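Side-chain contacts in beta-N-acetylhexosaminidase (Thermotoga neapolitana, PDB 5BZA), which probably hydrolyses terminal non-reducing N-acetyl-D-hexosamine residues in N-acetyl-beta-D-hexosaminides, as a thermostable member of glycoside hydrolase family 3: residues B[145-150]-B[157-162]; B[63-68]-B[113-118]. All blocks are in the same frame, centred on the assembly; numbering follows the deposited sequence.

Interaction 1: residues B[145-150]-B[157-162]; sequences EACMGY and PCIKHF. With CD (cadmium ion), chain N.
Cys147 meets Pro157 and Ile159 in a small, buried, apolar contact between helix 136-153 and strand 156-162, the strand that follows it in the barrel domain. No hydrogen bond crosses the interface, and van der Waals packing carries it. The thiol does most of the touching: SG of Cys147 lies 3.5 Å from CG2 of Ile159 and 3.9 Å from CG of Pro157, so one sulfur fills the angle between two side chains of the strand. Its reach follows from chi1 of -73°, which sets SG anti to the carbonyl carbon. On the strand, the CG2 methyl of Ile159 does the meeting, while Ile159 also packs against Phe194, Ile197 and Phe198 of helix 192-198. One turn along the helix, CD2 of Tyr150 comes obliquely to CB of Pro157 at 4.0 Å, and the two pass alongside one another, pointing opposite ways. The axes of segments 145-150 and 157-160 run nearly antiparallel (159°), 8.8 Å apart at closest approach. Beyond the packed end, the peptide before His161 is cis, and NE2 of His161 binds a cadmium ion at 2.7 Å, with Asp245 as a further ligand. A helix followed by a strand that runs back along it is the recurrent alpha-beta unit of a TIM barrel, here leading to a metal site just beyond the packed part of the strand.

Interaction 2: residues B[63-68]-B[113-118]; sequences DHEGGQ and APVLDL
Glu65 and Val115 touch through the flat carboxylate of one and a single methyl of the other, joining the loop after strand 59-62 to the loop after strand 110-111 of the barrel domain, near the metal-binding His161. CG2 of Val115 sits over the face of the carboxylate, nearly equidistant from both oxygens, 3.6 Å from OE2 and 3.7 Å from OE1 of Glu65. The two side chains approach obliquely, and the contact between them is van der Waals only. Nearer the backbone, CB of Ala113 faces Glu65, lying 4.2 Å from its CA and 4.3 Å from its CG. Glu65 leaves its backbone with CG anti to the carbonyl carbon and then runs extended (chi2 177°), which carries the carboxylate past Ala113 to the valine. The carboxylate is held by direct salt bridges from OE2 to Lys160 and Arg130; behind the lysine, the backbone O of Phe112 takes a hydrogen bond from it. Val115 in turn packs on Lys160, so the methyl and the ammonium-bearing chain border the same carboxylate. Further out, Asp117 hydrogen-bonds through OD2 to ND1 of His161 and through OD1 to N of His165. A buried carboxylate set against a methyl would be costly to charge by itself; two cationic partners from outside segments 63-68 and 113-118 probably offset that cost and favour the ionised form.

How the interactions relate
The centres of the two interactions lie about 9 Å apart, on the same side of the chain's centre and within the family 3 N-terminal domain. Interaction 2 closes before interaction 1 opens: its loops follow strands 59-62 and 110-111, whereas interaction 1 joins helix 136-153 to strand 156-162, next to 110-111 in the parallel sheet. They touch directly. Besides the lysine of interaction 1 that pairs with the acid of interaction 2, OH of Tyr150 packs on CB of Ala113 at 3.6 Å, and CB of Pro157 lies 3.4 Å from O of Ala113. Three successive strands of the barrel are thereby tied together toward their C-terminal ends, where a metal-binding histidine sits beside the charged cluster.

Interaction 1: residues B[145-150]-B[157-162]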
ATOM      1  N   GLU B 145       3.635 -18.351  14.968  1.00  9.92           N
ATOM      2  CA  GLU B 145       3.188 -16.985  15.114  1.00 10.99           C
ATOM      3  C   GLU B 145       2.745 -16.435  13.783  1.00 11.07           C
ATOM      4  O   GLU B 145       1.715 -15.749  13.706  1.00 11.69           O
ATOM      5  CB  GLU B 145       4.275 -16.117  15.702  1.00 11.99           C
ATOM      6  CG  GLU B 145       4.353 -16.166  17.231  1.00 14.58           C
ATOM      7  CD  GLU B 145       3.204 -15.387  17.893  1.00 16.23           C
ATOM      8  OE1 GLU B 145       2.418 -14.720  17.165  1.00 16.88           O
ATOM      9  OE2 GLU B 145       3.123 -15.372  19.140  1.00 15.07           O
ATOM     10  N   ALA B 146       3.498 -16.740  12.730  1.00 10.48           N
ATOM     11  CA  ALA B 146       3.156 -16.220  11.424  1.00  9.52           C
ATOM     12  C   ALA B 146       1.819 -16.738  10.961  1.00  8.84           C
ATOM     13  O   ALA B 146       0.968 -15.972  10.466  1.00  8.95           O
ATOM     14  CB  ALA B 146       4.230 -16.554  10.418  1.00  6.69           C
ATOM     15  N   CYS B 147       1.621 -18.038  11.099  1.00  8.61           N
ATOM     16  CA  CYS B 147       0.353 -18.622  10.658  1.00 10.03           C
ATOM     17  C   CYS B 147      -0.842 -18.075  11.434  1.00  8.61           C
ATOM     18  O   CYS B 147      -1.903 -17.834  10.843  1.00  9.15           O
ATOM     19  CB  CYS B 147       0.401 -20.156  10.777  1.00 10.81           C
ATOM     20  SG  CYS B 147       1.445 -20.868   9.489  1.00  4.55           S
ATOM     21  N   MET B 148      -0.669 -17.932  12.748  1.00 16.82           N
ATOM     22  CA  MET B 148      -1.710 -17.421  13.603  1.00 10.59           C
ATOM     23  C   MET B 148      -2.035 -15.954  13.208  1.00 11.29           C
ATOM     24  O   MET B 148      -3.190 -15.606  13.056  1.00  9.00           O
ATOM     25  CB  MET B 148      -1.301 -17.521  15.080  1.00 11.60           C
ATOM     26  CG  MET B 148      -2.420 -17.190  16.063  1.00 17.09           C
ATOM     27  SD  MET B 148      -3.859 -18.318  15.911  1.00 18.51           S
ATOM     28  CE  MET B 148      -3.218 -19.888  16.598  1.00 16.00           C
ATOM     29  N   GLY B 149      -1.005 -15.131  13.011  1.00 10.06           N
ATOM     30  CA  GLY B 149      -1.185 -13.765  12.566  1.00  7.73           C
ATOM     31  C   GLY B 149      -1.930 -13.646  11.237  1.00  8.41           C
ATOM     32  O   GLY B 149      -2.905 -12.877  11.147  1.00 10.47           O
ATOM     33  N   TYR B 150      -1.443 -14.320  10.188  1.00  8.56           N
ATOM     34  CA  TYR B 150      -2.129 -14.294   8.883  1.00  7.85           C
ATOM     35  C   TYR B 150      -3.581 -14.673   9.051  1.00  9.10           C
ATOM     36  O   TYR B 150      -4.506 -14.050   8.509  1.00  9.29           O
ATOM     37  CB  TYR B 150      -1.489 -15.257   7.885  1.00  6.99           C
ATOM     38  CG  TYR B 150      -0.205 -14.773   7.274  1.00  9.87           C
ATOM     39  CD1 TYR B 150      -0.072 -13.457   6.815  1.00  6.91           C
ATOM     40  CD2 TYR B 150       0.905 -15.642   7.173  1.00  8.62           C
ATOM     41  CE1 TYR B 150       1.129 -13.021   6.273  1.00  7.99           C
ATOM     42  CE2 TYR B 150       2.099 -15.225   6.627  1.00  8.79           C
ATOM     43  CZ  TYR B 150       2.212 -13.912   6.165  1.00 11.49           C
ATOM     44  OH  TYR B 150       3.411 -13.474   5.611  1.00  9.69           O
ATOM     45  N   PRO B 157      -2.826 -19.017   5.585  1.00  9.22           N
ATOM     46  CA  PRO B 157      -1.421 -19.225   5.226  1.00  8.88           C
ATOM     47  C   PRO B 157      -1.212 -20.503   4.440  1.00  8.81           C
ATOM     48  O   PRO B 157      -2.020 -21.425   4.526  1.00  8.99           O
ATOM     49  CB  PRO B 157      -0.713 -19.275   6.590  1.00  6.97           C
ATOM     50  CG  PRO B 157      -1.744 -19.792   7.511  1.00  6.66           C
ATOM     51  CD  PRO B 157      -3.068 -19.235   7.025  1.00  9.23           C
ATOM     52  N   CYS B 158      -0.157 -20.510   3.637  1.00  8.07           N
ATOM     53  CA  CYS B 158       0.321 -21.715   2.953  1.00 10.59           C
ATOM     54  C   CYS B 158       1.801 -21.926   3.278  1.00 11.75           C
ATOM     55  O   CYS B 158       2.695 -21.235   2.763  1.00  9.00           O
ATOM     56  CB  CYS B 158       0.119 -21.600   1.440  1.00 11.06           C
ATOM     57  SG  CYS B 158       0.615 -23.095   0.536  1.00 16.02           S
ATOM     58  N   ILE B 159       2.068 -22.867   4.161  1.00 11.93           N
ATOM     59  CA  ILE B 159       3.433 -23.076   4.605  1.00 12.52           C
ATOM     60  C   ILE B 159       4.219 -23.802   3.511  1.00  7.91           C
ATOM     61  O   ILE B 159       3.678 -24.575   2.778  1.00  9.08           O
ATOM     62  CB  ILE B 159       3.464 -23.838   5.958  1.00  9.75           C
ATOM     63  CG1 ILE B 159       2.742 -25.184   5.867  1.00 14.15           C
ATOM     64  CG2 ILE B 159       2.872 -22.952   7.058  1.00  9.62           C
ATOM     65  CD1 ILE B 159       2.720 -25.932   7.197  1.00  7.38           C
ATOM     66  N   LYS B 160       5.510 -23.516   3.412  1.00 11.18           N
ATOM     67  CA  LYS B 160       6.349 -24.027   2.331  1.00 12.68           C
ATOM     68  C   LYS B 160       7.806 -24.075   2.803  1.00 12.11           C
ATOM     69  O   LYS B 160       8.161 -23.367   3.747  1.00  9.11           O
ATOM     70  CB  LYS B 160       6.196 -23.131   1.078  1.00 10.89           C
ATOM     71  CG  LYS B 160       6.694 -21.705   1.281  1.00  8.64           C
ATOM     72  CD  LYS B 160       6.300 -20.811   0.108  1.00 11.66           C
ATOM     73  CE  LYS B 160       6.760 -19.384   0.330  1.00 10.58           C
ATOM     74  NZ  LYS B 160       6.394 -18.510  -0.800  1.00 10.35           N
ATOM     75  N   HIS B 161       8.647 -24.922   2.188  1.00 11.52           N
ATOM     76  CA  HIS B 161       8.236 -25.918   1.208  1.00 12.79           C
ATOM     77  C   HIS B 161       8.437 -27.327   1.768  1.00 12.85           C
ATOM     78  O   HIS B 161       9.574 -27.765   1.981  1.00 11.27           O
ATOM     79  CB  HIS B 161       9.033 -25.785  -0.109  1.00 14.14           C
ATOM     80  CG  HIS B 161       9.317 -24.370  -0.538  1.00 16.64           C
ATOM     81  ND1 HIS B 161      10.232 -23.556   0.099  1.00 14.72           N
ATOM     82  CD2 HIS B 161       8.828 -23.651  -1.576  1.00 13.19           C
ATOM     83  CE1 HIS B 161      10.283 -22.391  -0.517  1.00 13.50           C
ATOM     84  NE2 HIS B 161       9.431 -22.417  -1.518  1.00 12.88           N
ATOM     85  N   PHE B 162       7.338 -28.052   1.952  1.00 12.38           N
ATOM     86  CA  PHE B 162       7.376 -29.367   2.571  1.00 13.67           C
ATOM     87  C   PHE B 162       8.202 -30.372   1.731  1.00 11.43           C
ATOM     88  O   PHE B 162       7.942 -30.519   0.533  1.00 12.02           O
ATOM     89  CB  PHE B 162       5.937 -29.878   2.745  1.00 14.10           C
ATOM     90  CG  PHE B 162       5.861 -31.310   3.182  1.00 12.50           C
ATOM     91  CD1 PHE B 162       5.915 -31.637   4.528  1.00 12.87           C
ATOM     92  CD2 PHE B 162       5.798 -32.325   2.249  1.00 13.17           C
ATOM     93  CE1 PHE B 162       5.883 -32.950   4.926  1.00 15.16           C
ATOM     94  CE2 PHE B 162       5.794 -33.659   2.649  1.00 14.62           C
ATOM     95  CZ  PHE B 162       5.824 -33.961   3.977  1.00 15.10           C
TER
HETATM   96 CD    CD N 502       9.280 -21.503  -4.074  1.00 48.17          CD

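Interaction 2: residues B[63-68]-B[113-118]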
ATOM      1  N   ASP B  63       2.604 -13.975  -3.454  1.00  9.68           N
ATOM      2  CA  ASP B  63       3.871 -14.397  -2.865  1.00 11.63           C
ATOM      3  C   ASP B  63       4.444 -13.340  -1.931  1.00  9.87           C
ATOM      4  O   ASP B  63       5.670 -13.219  -1.803  1.00  9.41           O
ATOM      5  CB  ASP B  63       4.936 -14.701  -3.932  1.00 11.47           C
ATOM      6  CG  ASP B  63       4.667 -15.966  -4.699  1.00 13.18           C
ATOM      7  OD1 ASP B  63       4.079 -16.893  -4.122  1.00 11.51           O
ATOM      8  OD2 ASP B  63       5.101 -16.042  -5.873  1.00 15.07           O
ATOM      9  N   HIS B  64       3.587 -12.569  -1.292  1.00  9.90           N
ATOM     10  CA  HIS B  64       4.085 -11.493  -0.480  1.00  8.87           C
ATOM     11  C   HIS B  64       4.543 -11.995   0.875  1.00  9.41           C
ATOM     12  O   HIS B  64       3.786 -11.995   1.836  1.00  8.38           O
ATOM     13  CB  HIS B  64       3.042 -10.360  -0.320  1.00 11.08           C
ATOM     14  CG  HIS B  64       3.626  -9.120   0.283  1.00  9.34           C
ATOM     15  ND1 HIS B  64       4.147  -8.098  -0.477  1.00  8.63           N
ATOM     16  CD2 HIS B  64       3.878  -8.796   1.574  1.00 10.05           C
ATOM     17  CE1 HIS B  64       4.647  -7.173   0.323  1.00 10.21           C
ATOM     18  NE2 HIS B  64       4.505  -7.574   1.573  1.00  9.22           N
ATOM     19  N   GLU B  65       5.819 -12.385   0.955  1.00 11.23           N
ATOM     20  CA  GLU B  65       6.374 -12.991   2.158  1.00 10.01           C
ATOM     21  C   GLU B  65       6.766 -11.982   3.191  1.00 10.63           C
ATOM     22  O   GLU B  65       6.833 -12.286   4.402  1.00 10.52           O
ATOM     23  CB  GLU B  65       7.624 -13.835   1.825  1.00  9.81           C
ATOM     24  CG  GLU B  65       7.347 -15.064   0.984  1.00 11.24           C
ATOM     25  CD  GLU B  65       8.618 -15.867   0.603  1.00 10.14           C
ATOM     26  OE1 GLU B  65       9.742 -15.543   1.031  1.00  9.66           O
ATOM     27  OE2 GLU B  65       8.458 -16.863  -0.124  1.00 11.65           O
ATOM     28  N   GLY B  66       7.130 -10.807   2.699  1.00  9.47           N
ATOM     29  CA  GLY B  66       7.818  -9.846   3.537  1.00 10.40           C
ATOM     30  C   GLY B  66       9.309 -10.069   3.317  1.00  9.05           C
ATOM     31  O   GLY B  66       9.745 -11.171   2.946  1.00 10.56           O
ATOM     32  N   GLY B  67      10.096  -9.036   3.554  1.00 14.48           N
ATOM     33  CA  GLY B  67      11.523  -9.105   3.315  1.00 11.97           C
ATOM     34  C   GLY B  67      11.893  -9.159   1.850  1.00 11.40           C
ATOM     35  O   GLY B  67      11.567  -8.253   1.062  1.00 11.69           O
ATOM     36  N   GLN B  68      12.598 -10.221   1.491  1.00 11.97           N
ATOM     37  CA  GLN B  68      13.181 -10.336   0.183  1.00 13.50           C
ATOM     38  C   GLN B  68      12.073 -10.412  -0.908  1.00 11.84           C
ATOM     39  O   GLN B  68      12.142  -9.744  -1.935  1.00 11.85           O
ATOM     40  CB  GLN B  68      14.109 -11.552   0.196  1.00 15.34           C
ATOM     41  CG  GLN B  68      15.080 -11.701  -0.930  1.00 19.33           C
ATOM     42  CD  GLN B  68      15.954 -12.954  -0.739  1.00 26.45           C
ATOM     43  OE1 GLN B  68      16.507 -13.203   0.348  1.00 24.11           O
ATOM     44  NE2 GLN B  68      16.005 -13.792  -1.775  1.00 30.30           N
ATOM     45  N   ALA B 113       2.865 -18.031   2.196  1.00 25.01           N
ATOM     46  CA  ALA B 113       3.802 -17.776   3.273  1.00  8.92           C
ATOM     47  C   ALA B 113       3.169 -18.356   4.545  1.00  9.86           C
ATOM     48  O   ALA B 113       1.966 -18.617   4.542  1.00  9.72           O
ATOM     49  CB  ALA B 113       4.056 -16.313   3.424  1.00 10.12           C
ATOM     50  N   PRO B 114       3.955 -18.592   5.612  1.00  8.42           N
ATOM     51  CA  PRO B 114       5.401 -18.395   5.801  1.00 11.73           C
ATOM     52  C   PRO B 114       6.306 -19.510   5.229  1.00  9.01           C
ATOM     53  O   PRO B 114       5.887 -20.645   5.017  1.00  6.13           O
ATOM     54  CB  PRO B 114       5.546 -18.354   7.334  1.00  5.82           C
ATOM     55  CG  PRO B 114       4.513 -19.292   7.795  1.00  9.66           C
ATOM     56  CD  PRO B 114       3.336 -19.151   6.831  1.00  7.54           C
ATOM     57  N   VAL B 115       7.544 -19.119   4.953  1.00  8.33           N
ATOM     58  CA  VAL B 115       8.653 -20.011   4.670  1.00  7.39           C
ATOM     59  C   VAL B 115       9.093 -20.659   5.958  1.00  8.94           C
ATOM     60  O   VAL B 115       9.463 -19.946   6.924  1.00  6.07           O
ATOM     61  CB  VAL B 115       9.841 -19.243   4.067  1.00  8.85           C
ATOM     62  CG1 VAL B 115      11.177 -20.100   4.132  1.00  7.75           C
ATOM     63  CG2 VAL B 115       9.489 -18.797   2.672  1.00  6.28           C
ATOM     64  N   LEU B 116       9.054 -22.001   5.978  1.00  9.01           N
ATOM     65  CA  LEU B 116       9.488 -22.721   7.162  1.00  8.71           C
ATOM     66  C   LEU B 116      10.817 -23.473   6.945  1.00 10.15           C
ATOM     67  O   LEU B 116      11.303 -24.178   7.832  1.00 10.30           O
ATOM     68  CB  LEU B 116       8.376 -23.670   7.619  1.00 10.04           C
ATOM     69  CG  LEU B 116       7.012 -23.063   7.986  1.00  9.41           C
ATOM     70  CD1 LEU B 116       6.099 -24.157   8.533  1.00  9.45           C
ATOM     71  CD2 LEU B 116       7.172 -21.928   8.968  1.00  7.75           C
ATOM     72  N   ASP B 117      11.409 -23.261   5.776  1.00 10.44           N
ATOM     73  CA  ASP B 117      12.689 -23.825   5.414  1.00 12.00           C
ATOM     74  C   ASP B 117      13.738 -23.310   6.388  1.00  9.32           C
ATOM     75  O   ASP B 117      13.660 -22.163   6.876  1.00 10.35           O
ATOM     76  CB  ASP B 117      13.057 -23.442   3.997  1.00 10.19           C
ATOM     77  CG  ASP B 117      12.016 -23.859   2.983  1.00 14.15           C
ATOM     78  OD1 ASP B 117      11.491 -25.001   3.043  1.00 10.19           O
ATOM     79  OD2 ASP B 117      11.734 -23.033   2.083  1.00 16.28           O
ATOM     80  N   LEU B 118      14.659 -24.188   6.753  1.00  8.79           N
ATOM     81  CA  LEU B 118      15.713 -23.869   7.699  1.00 11.66           C
ATOM     82  C   LEU B 118      16.812 -23.116   7.021  1.00 12.38           C
ATOM     83  O   LEU B 118      17.076 -23.344   5.852  1.00 13.61           O
ATOM     84  CB  LEU B 118      16.293 -25.149   8.332  1.00 10.92           C
ATOM     85  CG  LEU B 118      15.292 -26.067   9.014  1.00 12.26           C
ATOM     86  CD1 LEU B 118      15.976 -27.290   9.681  1.00 13.40           C
ATOM     87  CD2 LEU B 118      14.516 -25.279  10.039  1.00 10.17           C
TER